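PDB 1JMX: amine Dehydrogenase from Pseudomonas putida, which probably serves as the beta-propeller subunit of a quinohemoprotein that oxidatively deaminates primary amines and passes the electrons to heme c. Local coordinates for residues P5-G10 / V33-V38; V197-P202 / Y257-R262; S211-I216 / Y233-V238. All coordinates share one frame; numbering follows the deposited sequence.

Interaction 1 of 3, residues P5-G10 / V33-V38; sequences PALKAG and VYKSCV
Tyr-34 reaches from the edge strand 32-38 to the N-terminal segment 5-10, and its hydroxyl donates a hydrogen bond to the backbone: OH to Ala-6 O is 2.9 Å, with the donor tilted 33° from the carbonyl plane. CG stands anti to the backbone N (chi1 -171°), which carries the phenol end to the backbone of Pro-5 and Ala-6. The carbonyl oxygens of Pro-5 and Ala-6 both come to the ring at its edge, near its plane. The Pro-5 ring lies alongside the tyrosine, pointing the other way, with Pro-5 CG 3.8 Å from Tyr-34 CE2. Leu-7 adds a methyl, CD1 lying 4.0 Å from the same CE2, and the aliphatic start of Lys-8 passes the hydroxyl at about a right angle. Tyr-13, whose hydroxyl bonds to Lys-8 N, meets the Tyr-34 ring edge to face.

Lys-35 comes next and works through its whole length. Its CB packs on Pro-5 CG at 3.8 Å, and its CD runs 3.7 Å from Leu-7 CD1. A bend at chi3 (-64°) brings the amine to the Pro-5 carbonyl, where NZ donates to Pro-5 O at 2.6 Å from well above the carbonyl plane. NZ also donates to Leu-72 O, so two backbone carbonyls grip this largely buried ammonium group. Farther along, Cys-37 is disulfide-bonded to Cys-75, a second tie between this strand and the chain after strand 66-71.

Two successive side chains can turn to the same incoming segment because Tyr-34 and Lys-35 both sit opposite Val-25, a classic beta bulge. The strand is the outer edge of a four-stranded antiparallel blade, whose other edge is the C-terminal strand 345-348; bringing both chain termini to one blade is the usual closure of a beta-propeller ring.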
loop_
_atom_site.group_PDB
_atom_site.type_symbol
_atom_site.label_atom_id
_atom_site.label_comp_id
_atom_site.label_asym_id
_atom_site.label_seq_id
_atom_site.Cartn_x
_atom_site.Cartn_y
_atom_site.Cartn_z
ATOM N N PRO B 5 -38.020 21.291 -7.737
ATOM C CA PRO B 5 -39.361 20.798 -7.389
ATOM C C PRO B 5 -39.416 20.365 -5.918
ATOM O O PRO B 5 -38.531 19.658 -5.433
ATOM C CB PRO B 5 -39.541 19.608 -8.334
ATOM C CG PRO B 5 -38.147 19.076 -8.457
ATOM C CD PRO B 5 -37.333 20.351 -8.639
ATOM N N ALA B 6 -40.426 20.834 -5.198
ATOM C CA ALA B 6 -40.570 20.472 -3.795
ATOM C C ALA B 6 -41.048 19.038 -3.740
ATOM O O ALA B 6 -41.748 18.586 -4.645
ATOM C CB ALA B 6 -41.577 21.384 -3.109
ATOM N N LEU B 7 -40.655 18.320 -2.696
ATOM C CA LEU B 7 -41.060 16.930 -2.532
ATOM C C LEU B 7 -42.530 16.796 -2.138
ATOM O O LEU B 7 -43.056 17.600 -1.363
ATOM C CB LEU B 7 -40.170 16.228 -1.506
ATOM C CG LEU B 7 -38.794 15.733 -1.974
ATOM C CD1 LEU B 7 -38.015 16.840 -2.670
ATOM C CD2 LEU B 7 -38.028 15.183 -0.789
ATOM N N LYS B 8 -43.189 15.779 -2.680
ATOM C CA LYS B 8 -44.595 15.538 -2.395
ATOM C C LYS B 8 -44.816 14.750 -1.114
ATOM O O LYS B 8 -44.102 13.790 -0.834
ATOM C CB LYS B 8 -45.249 14.819 -3.572
ATOM C CG LYS B 8 -45.081 15.545 -4.884
ATOM C CD LYS B 8 -46.115 15.104 -5.895
ATOM C CE LYS B 8 -45.897 15.787 -7.248
ATOM N NZ LYS B 8 -45.882 17.283 -7.147
ATOM N N ALA B 9 -45.821 15.160 -0.348
ATOM C CA ALA B 9 -46.169 14.506 0.910
ATOM C C ALA B 9 -46.690 13.091 0.682
ATOM O O ALA B 9 -47.366 12.828 -0.310
ATOM C CB ALA B 9 -47.205 15.330 1.653
ATOM N N GLY B 10 -46.367 12.184 1.600
ATOM C CA GLY B 10 -46.807 10.808 1.470
ATOM C C GLY B 10 -45.947 9.986 0.519
ATOM O O GLY B 10 -45.985 8.758 0.551
ATOM N N VAL B 33 -34.622 9.745 -10.907
ATOM C CA VAL B 33 -34.105 10.890 -10.171
ATOM C C VAL B 33 -35.154 12.005 -10.155
ATOM O O VAL B 33 -35.566 12.512 -11.202
ATOM C CB VAL B 33 -32.788 11.412 -10.793
ATOM C CG1 VAL B 33 -32.279 12.629 -10.021
ATOM C CG2 VAL B 33 -31.745 10.303 -10.788
ATOM N N TYR B 34 -35.640 12.325 -8.960
ATOM C CA TYR B 34 -36.642 13.369 -8.789
ATOM C C TYR B 34 -36.027 14.756 -8.963
ATOM O O TYR B 34 -36.550 15.591 -9.709
ATOM C CB TYR B 34 -37.291 13.232 -7.415
ATOM C CG TYR B 34 -38.483 14.128 -7.229
ATOM C CD1 TYR B 34 -39.724 13.786 -7.768
ATOM C CD2 TYR B 34 -38.374 15.324 -6.518
ATOM C CE1 TYR B 34 -40.833 14.622 -7.603
ATOM C CE2 TYR B 34 -39.475 16.165 -6.347
ATOM C CZ TYR B 34 -40.698 15.805 -6.892
ATOM O OH TYR B 34 -41.780 16.628 -6.729
ATOM N N LYS B 35 -34.903 14.982 -8.287
ATOM C CA LYS B 35 -34.181 16.251 -8.360
ATOM C C LYS B 35 -32.744 16.089 -7.862
ATOM O O LYS B 35 -32.396 15.097 -7.225
ATOM C CB LYS B 35 -34.908 17.350 -7.560
ATOM C CG LYS B 35 -34.902 17.146 -6.047
ATOM C CD LYS B 35 -35.768 18.162 -5.318
ATOM C CE LYS B 35 -35.242 19.570 -5.498
ATOM N NZ LYS B 35 -36.154 20.552 -4.871
ATOM N N SER B 36 -31.915 17.078 -8.170
ATOM C CA SER B 36 -30.518 17.071 -7.768
ATOM C C SER B 36 -30.170 18.412 -7.154
ATOM O O SER B 36 -30.636 19.452 -7.608
ATOM C CB SER B 36 -29.614 16.821 -8.982
ATOM O OG SER B 36 -29.962 15.612 -9.637
ATOM N N CYS B 37 -29.355 18.381 -6.109
ATOM C CA CYS B 37 -28.929 19.592 -5.427
ATOM C C CYS B 37 -27.414 19.619 -5.444
ATOM O O CYS B 37 -26.771 18.610 -5.171
ATOM C CB CYS B 37 -29.377 19.596 -3.954
ATOM S SG CYS B 37 -31.160 19.666 -3.560
ATOM N N VAL B 38 -26.839 20.753 -5.809
ATOM C CA VAL B 38 -25.393 20.876 -5.779
ATOM C C VAL B 38 -25.061 21.301 -4.346
ATOM O O VAL B 38 -25.726 22.168 -3.768
ATOM C CB VAL B 38 -24.878 21.916 -6.788
ATOM C CG1 VAL B 38 -23.373 22.043 -6.691
ATOM C CG2 VAL B 38 -25.268 21.500 -8.192
#

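Interaction 2 of 3, residues V197-P202 / Y257-R262; sequences VLYFWP and YFTGLR
Trp-201 lays one face of its indole over the methyl of Thr-259, with CG2 only 3.4 Å from Trp-201 CD2 and set toward the rim of the ring. The far end of the indole reaches Phe-258: Trp-201 CH2 lies 3.6 Å from Phe-258 CD2, the two ring planes inclined at 32°. The indole also covers Tyr-199, two residues back, with CE3 above the centre of that ring. On Thr-259, chi1 of 63° leaves CG2 beside the backbone N and facing the tryptophan, while OG1 is taken up by Tyr-298 O and Val-300 N.

After a corner at Phe-258 the chain runs on as the first strand of a propeller blade, close to the centre of the molecule; 197-202 is part of the long connection that leads to strand 209-218. Leu-198 packs on an aromatic side chain of another protein chain, and Phe-258 on the backbone of that chain.

Tyr-199 points its phenol end at the strand: its hydroxyl accepts the Gly-260 N-H (N to OH 3.0 Å, 157° at the hydrogen) and is also hydrogen-bonded to His-203 NE2. One water lies 2.8 Å from both Leu-198 O and Phe-258 O. A second donates to Gly-260 O at 2.6 Å and hydrogen-bonds to Tyr-199 OH.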
loop_
_atom_site.group_PDB
_atom_site.type_symbol
_atom_site.label_atom_id
_atom_site.label_comp_id
_atom_site.label_asym_id
_atom_site.label_seq_id
_atom_site.Cartn_x
_atom_site.Cartn_y
_atom_site.Cartn_z
ATOM N N VAL B 197 -15.243 -4.681 13.983
ATOM C CA VAL B 197 -16.293 -3.875 13.385
ATOM C C VAL B 197 -15.718 -2.742 12.546
ATOM O O VAL B 197 -14.893 -1.951 13.010
ATOM C CB VAL B 197 -17.249 -3.263 14.447
ATOM C CG1 VAL B 197 -18.511 -2.755 13.782
ATOM C CG2 VAL B 197 -17.581 -4.264 15.528
ATOM N N LEU B 198 -16.165 -2.695 11.299
ATOM C CA LEU B 198 -15.767 -1.683 10.334
ATOM C C LEU B 198 -17.100 -1.280 9.691
ATOM O O LEU B 198 -17.673 -2.028 8.900
ATOM C CB LEU B 198 -14.799 -2.299 9.308
ATOM C CG LEU B 198 -14.174 -1.430 8.208
ATOM C CD1 LEU B 198 -15.141 -1.239 7.032
ATOM C CD2 LEU B 198 -13.731 -0.089 8.802
ATOM N N TYR B 199 -17.607 -0.112 10.064
ATOM C CA TYR B 199 -18.888 0.346 9.547
ATOM C C TYR B 199 -18.959 1.863 9.432
ATOM O O TYR B 199 -18.798 2.576 10.418
ATOM C CB TYR B 199 -20.009 -0.158 10.457
ATOM C CG TYR B 199 -21.168 -0.774 9.721
ATOM C CD1 TYR B 199 -21.085 -2.073 9.214
ATOM C CD2 TYR B 199 -22.350 -0.064 9.528
ATOM C CE1 TYR B 199 -22.144 -2.641 8.536
ATOM C CE2 TYR B 199 -23.421 -0.632 8.848
ATOM C CZ TYR B 199 -23.307 -1.918 8.357
ATOM O OH TYR B 199 -24.362 -2.483 7.693
ATOM N N PHE B 200 -19.191 2.344 8.215
ATOM C CA PHE B 200 -19.286 3.775 7.946
ATOM C C PHE B 200 -20.638 4.122 7.344
ATOM O O PHE B 200 -20.795 5.166 6.719
ATOM C CB PHE B 200 -18.196 4.193 6.963
ATOM C CG PHE B 200 -16.812 3.857 7.420
ATOM C CD1 PHE B 200 -16.427 4.094 8.741
ATOM C CD2 PHE B 200 -15.902 3.278 6.544
ATOM C CE1 PHE B 200 -15.157 3.753 9.181
ATOM C CE2 PHE B 200 -14.632 2.934 6.972
ATOM C CZ PHE B 200 -14.256 3.169 8.289
ATOM N N TRP B 201 -21.619 3.255 7.557
ATOM C CA TRP B 201 -22.938 3.465 6.987
ATOM C C TRP B 201 -24.049 3.496 8.047
ATOM O O TRP B 201 -24.524 2.453 8.487
ATOM C CB TRP B 201 -23.207 2.389 5.924
ATOM C CG TRP B 201 -22.084 2.272 4.874
ATOM C CD1 TRP B 201 -21.985 2.965 3.699
ATOM C CD2 TRP B 201 -20.914 1.428 4.933
ATOM N NE1 TRP B 201 -20.837 2.610 3.030
ATOM C CE2 TRP B 201 -20.161 1.672 3.762
ATOM C CE3 TRP B 201 -20.430 0.494 5.862
ATOM C CZ2 TRP B 201 -18.952 1.015 3.495
ATOM C CZ3 TRP B 201 -19.225 -0.156 5.594
ATOM C CH2 TRP B 201 -18.503 0.109 4.422
ATOM N N PRO B 202 -24.425 4.704 8.513
ATOM C CA PRO B 202 -25.480 4.862 9.520
ATOM C C PRO B 202 -26.851 4.764 8.835
ATOM O O PRO B 202 -27.465 5.780 8.490
ATOM C CB PRO B 202 -25.211 6.265 10.069
ATOM C CG PRO B 202 -24.744 7.000 8.846
ATOM C CD PRO B 202 -23.805 6.007 8.194
ATOM N N TYR B 257 -18.761 -8.940 3.588
ATOM C CA TYR B 257 -19.905 -8.052 3.349
ATOM C C TYR B 257 -19.562 -6.735 4.055
ATOM O O TYR B 257 -18.997 -6.747 5.149
ATOM C CB TYR B 257 -21.199 -8.610 3.966
ATOM C CG TYR B 257 -21.577 -10.001 3.510
ATOM C CD1 TYR B 257 -21.695 -11.039 4.428
ATOM C CD2 TYR B 257 -21.759 -10.289 2.156
ATOM C CE1 TYR B 257 -21.973 -12.332 4.018
ATOM C CE2 TYR B 257 -22.042 -11.579 1.730
ATOM C CZ TYR B 257 -22.143 -12.599 2.672
ATOM O OH TYR B 257 -22.406 -13.886 2.265
ATOM N N PHE B 258 -19.850 -5.607 3.412
ATOM C CA PHE B 258 -19.583 -4.302 4.015
ATOM C C PHE B 258 -20.781 -3.823 4.837
ATOM O O PHE B 258 -20.625 -3.314 5.947
ATOM C CB PHE B 258 -19.213 -3.277 2.945
ATOM C CG PHE B 258 -17.735 -3.166 2.701
ATOM C CD1 PHE B 258 -16.842 -4.064 3.289
ATOM C CD2 PHE B 258 -17.230 -2.155 1.889
ATOM C CE1 PHE B 258 -15.466 -3.955 3.071
ATOM C CE2 PHE B 258 -15.853 -2.033 1.662
ATOM C CZ PHE B 258 -14.971 -2.934 2.254
ATOM N N THR B 259 -21.974 -3.979 4.270
ATOM C CA THR B 259 -23.207 -3.599 4.942
ATOM C C THR B 259 -24.203 -4.754 4.897
ATOM O O THR B 259 -24.117 -5.646 4.042
ATOM C CB THR B 259 -23.878 -2.372 4.309
ATOM O OG1 THR B 259 -24.259 -2.676 2.968
ATOM C CG2 THR B 259 -22.953 -1.179 4.315
ATOM N N GLY B 260 -25.141 -4.724 5.838
ATOM C CA GLY B 260 -26.159 -5.746 5.914
ATOM C C GLY B 260 -27.368 -5.199 6.627
ATOM O O GLY B 260 -27.228 -4.474 7.602
ATOM N N LEU B 261 -28.553 -5.498 6.105
ATOM C CA LEU B 261 -29.808 -5.052 6.706
ATOM C C LEU B 261 -30.837 -6.159 6.772
ATOM O O LEU B 261 -30.888 -7.053 5.922
ATOM C CB LEU B 261 -30.442 -3.894 5.924
ATOM C CG LEU B 261 -29.974 -2.452 6.108
ATOM C CD1 LEU B 261 -30.840 -1.551 5.250
ATOM C CD2 LEU B 261 -30.040 -2.036 7.578
ATOM N N ARG B 262 -31.669 -6.073 7.798
ATOM C CA ARG B 262 -32.751 -7.011 7.959
ATOM C C ARG B 262 -33.934 -6.443 7.213
ATOM O O ARG B 262 -34.160 -5.225 7.206
ATOM C CB ARG B 262 -33.095 -7.215 9.420
ATOM C CG ARG B 262 -32.149 -8.148 10.082
ATOM C CD ARG B 262 -32.834 -8.826 11.198
ATOM N NE ARG B 262 -32.841 -8.018 12.399
ATOM C CZ ARG B 262 -33.456 -8.378 13.521
ATOM N NH1 ARG B 262 -34.135 -9.524 13.576
ATOM N NH2 ARG B 262 -33.295 -7.649 14.625
HETATM O O HOH W 1 -18.666 -4.296 7.698
HETATM O O HOH W 2 -26.277 -3.607 9.812
#

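Interaction 3 of 3, residues S211-I216 / Y233-V238; sequences SMLYTI and YGYLSV
An antiparallel beta hairpin, strands 209-218 and 230-239 of one propeller blade, pairs Met-212 with Leu-236 and Tyr-214 with Gly-234 as its hydrogen-bonded pairs. The shortest of the four backbone bonds runs from Gly-234 N to Tyr-214 O, 2.7 Å; Leu-236 N to Met-212 O follows at 3.0 Å. Strand 245-250 flanks 230-239 on its other edge; Thr-215 bonds through its backbone to Asp-196.

The two faces are built differently. On the face of Ser-211, Leu-213 and Thr-215, Tyr-233 lies side by side with Thr-215, whose CG2 sits over the ring, 3.7 Å from its centroid. Leu-213 fits between two tyrosines: CD1 approaches Tyr-233 obliquely, whereas CD2 meets Tyr-235 at the ring edge, in plane, 3.9 Å from CD1 of that tyrosine. The phenol end of Tyr-235 looks elsewhere, its OH bonding to Glu-209.

On the other face Met-212 and Leu-236 point the same way, Met-212 CE to Leu-236 CD2 3.9 Å. Tyr-214 instead folds across the neighbouring strand. With chi1 at 65°, CG between the backbone N and the carbonyl carbon, the ring turns across to the glycine; its hydroxyl bonds to Glu-249. The ring lies flat over that residue: Gly-234 CA is a CH-pi contact 3.7 Å from the ring centroid, 14° off the normal.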
loop_
_atom_site.group_PDB
_atom_site.type_symbol
_atom_site.label_atom_id
_atom_site.label_comp_id
_atom_site.label_asym_id
_atom_site.label_seq_id
_atom_site.Cartn_x
_atom_site.Cartn_y
_atom_site.Cartn_z
ATOM N N SER B 211 -27.851 -0.531 13.482
ATOM C CA SER B 211 -27.296 -1.849 13.238
ATOM C C SER B 211 -25.964 -1.814 12.517
ATOM O O SER B 211 -25.691 -0.908 11.728
ATOM C CB SER B 211 -28.290 -2.692 12.441
ATOM O OG SER B 211 -28.465 -2.171 11.137
ATOM N N MET B 212 -25.133 -2.808 12.812
ATOM C CA MET B 212 -23.821 -2.943 12.200
ATOM C C MET B 212 -23.478 -4.418 12.131
ATOM O O MET B 212 -23.952 -5.198 12.950
ATOM C CB MET B 212 -22.749 -2.242 13.039
ATOM C CG MET B 212 -22.931 -0.750 13.199
ATOM S SD MET B 212 -21.477 0.026 13.885
ATOM C CE MET B 212 -21.501 -0.606 15.546
ATOM N N LEU B 213 -22.704 -4.810 11.119
ATOM C CA LEU B 213 -22.254 -6.192 11.004
ATOM C C LEU B 213 -20.895 -6.253 11.700
ATOM O O LEU B 213 -20.226 -5.228 11.893
ATOM C CB LEU B 213 -22.063 -6.614 9.545
ATOM C CG LEU B 213 -23.211 -6.683 8.539
ATOM C CD1 LEU B 213 -22.655 -7.232 7.244
ATOM C CD2 LEU B 213 -24.338 -7.556 9.047
ATOM N N TYR B 214 -20.512 -7.452 12.107
ATOM C CA TYR B 214 -19.228 -7.672 12.741
ATOM C C TYR B 214 -18.795 -9.096 12.438
ATOM O O TYR B 214 -19.590 -9.892 11.942
ATOM C CB TYR B 214 -19.300 -7.431 14.260
ATOM C CG TYR B 214 -20.174 -8.386 15.047
ATOM C CD1 TYR B 214 -19.671 -9.601 15.516
ATOM C CD2 TYR B 214 -21.498 -8.056 15.359
ATOM C CE1 TYR B 214 -20.461 -10.463 16.280
ATOM C CE2 TYR B 214 -22.301 -8.916 16.123
ATOM C CZ TYR B 214 -21.770 -10.113 16.576
ATOM O OH TYR B 214 -22.545 -10.954 17.321
ATOM N N THR B 215 -17.513 -9.384 12.639
ATOM C CA THR B 215 -16.998 -10.730 12.436
ATOM C C THR B 215 -16.389 -11.119 13.765
ATOM O O THR B 215 -15.994 -10.253 14.549
ATOM C CB THR B 215 -15.912 -10.819 11.327
ATOM O OG1 THR B 215 -14.781 -10.017 11.681
ATOM C CG2 THR B 215 -16.461 -10.371 9.982
ATOM N N ILE B 216 -16.355 -12.412 14.049
ATOM C CA ILE B 216 -15.784 -12.882 15.302
ATOM C C ILE B 216 -15.244 -14.288 15.105
ATOM O O ILE B 216 -15.770 -15.049 14.295
ATOM C CB ILE B 216 -16.828 -12.849 16.459
ATOM C CG1 ILE B 216 -16.119 -13.000 17.807
ATOM C CG2 ILE B 216 -17.897 -13.928 16.261
ATOM C CD1 ILE B 216 -17.018 -12.869 19.005
ATOM N N TYR B 233 -19.948 -14.361 10.930
ATOM C CA TYR B 233 -20.463 -13.018 10.722
ATOM C C TYR B 233 -21.594 -12.843 11.720
ATOM O O TYR B 233 -22.361 -13.771 11.983
ATOM C CB TYR B 233 -20.990 -12.811 9.304
ATOM C CG TYR B 233 -20.157 -11.833 8.498
ATOM C CD1 TYR B 233 -19.364 -12.276 7.445
ATOM C CD2 TYR B 233 -20.130 -10.472 8.815
ATOM C CE1 TYR B 233 -18.562 -11.403 6.734
ATOM C CE2 TYR B 233 -19.321 -9.586 8.104
ATOM C CZ TYR B 233 -18.540 -10.062 7.065
ATOM O OH TYR B 233 -17.708 -9.223 6.367
ATOM N N GLY B 234 -21.656 -11.665 12.315
ATOM C CA GLY B 234 -22.689 -11.384 13.279
ATOM C C GLY B 234 -23.422 -10.107 12.943
ATOM O O GLY B 234 -23.036 -9.345 12.048
ATOM N N TYR B 235 -24.493 -9.880 13.686
ATOM C CA TYR B 235 -25.330 -8.715 13.526
ATOM C C TYR B 235 -25.564 -8.162 14.921
ATOM O O TYR B 235 -25.902 -8.894 15.855
ATOM C CB TYR B 235 -26.662 -9.122 12.911
ATOM C CG TYR B 235 -27.595 -7.983 12.609
ATOM C CD1 TYR B 235 -27.414 -7.202 11.474
ATOM C CD2 TYR B 235 -28.716 -7.745 13.400
ATOM C CE1 TYR B 235 -28.332 -6.222 11.120
ATOM C CE2 TYR B 235 -29.641 -6.761 13.054
ATOM C CZ TYR B 235 -29.445 -6.010 11.910
ATOM O OH TYR B 235 -30.383 -5.084 11.509
ATOM N N LEU B 236 -25.335 -6.868 15.055
ATOM C CA LEU B 236 -25.518 -6.166 16.309
ATOM C C LEU B 236 -26.609 -5.144 16.033
ATOM O O LEU B 236 -26.776 -4.709 14.898
ATOM C CB LEU B 236 -24.188 -5.507 16.691
ATOM C CG LEU B 236 -24.003 -4.208 17.477
ATOM C CD1 LEU B 236 -22.519 -4.098 17.838
ATOM C CD2 LEU B 236 -24.441 -2.986 16.672
ATOM N N SER B 237 -27.390 -4.798 17.045
ATOM C CA SER B 237 -28.436 -3.812 16.850
ATOM C C SER B 237 -28.858 -3.125 18.143
ATOM O O SER B 237 -28.819 -3.715 19.223
ATOM C CB SER B 237 -29.656 -4.429 16.156
ATOM O OG SER B 237 -30.340 -5.329 17.007
ATOM N N VAL B 238 -29.192 -1.844 18.019
ATOM C CA VAL B 238 -29.655 -1.050 19.143
ATOM C C VAL B 238 -31.005 -0.498 18.721
ATOM O O VAL B 238 -31.098 0.241 17.747
ATOM C CB VAL B 238 -28.705 0.129 19.463
ATOM C CG1 VAL B 238 -29.185 0.856 20.716
ATOM C CG2 VAL B 238 -27.274 -0.364 19.648
#

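In the fold
Interactions 2 and 3 form one continuous region, their centres 8 Å apart. Tyr-257 N probably hydrogen-bonds to Tyr-233 OH at 3.0 Å, joining the start of one blade to the hairpin of the blade before it, and Tyr-199 CE1 packs 3.4 Å from Leu-213 N. In sequence the hairpin falls between the two segments of interaction 2. Interaction 1 stands apart at the propeller's outer rim: its centre is 27 Å from that of interaction 2 and 33 Å from that of interaction 3, on the opposite side of the chain's centre from the latter. The residues touching heme c, Leu-116 to Tyr-120, belong to none of the three contacts.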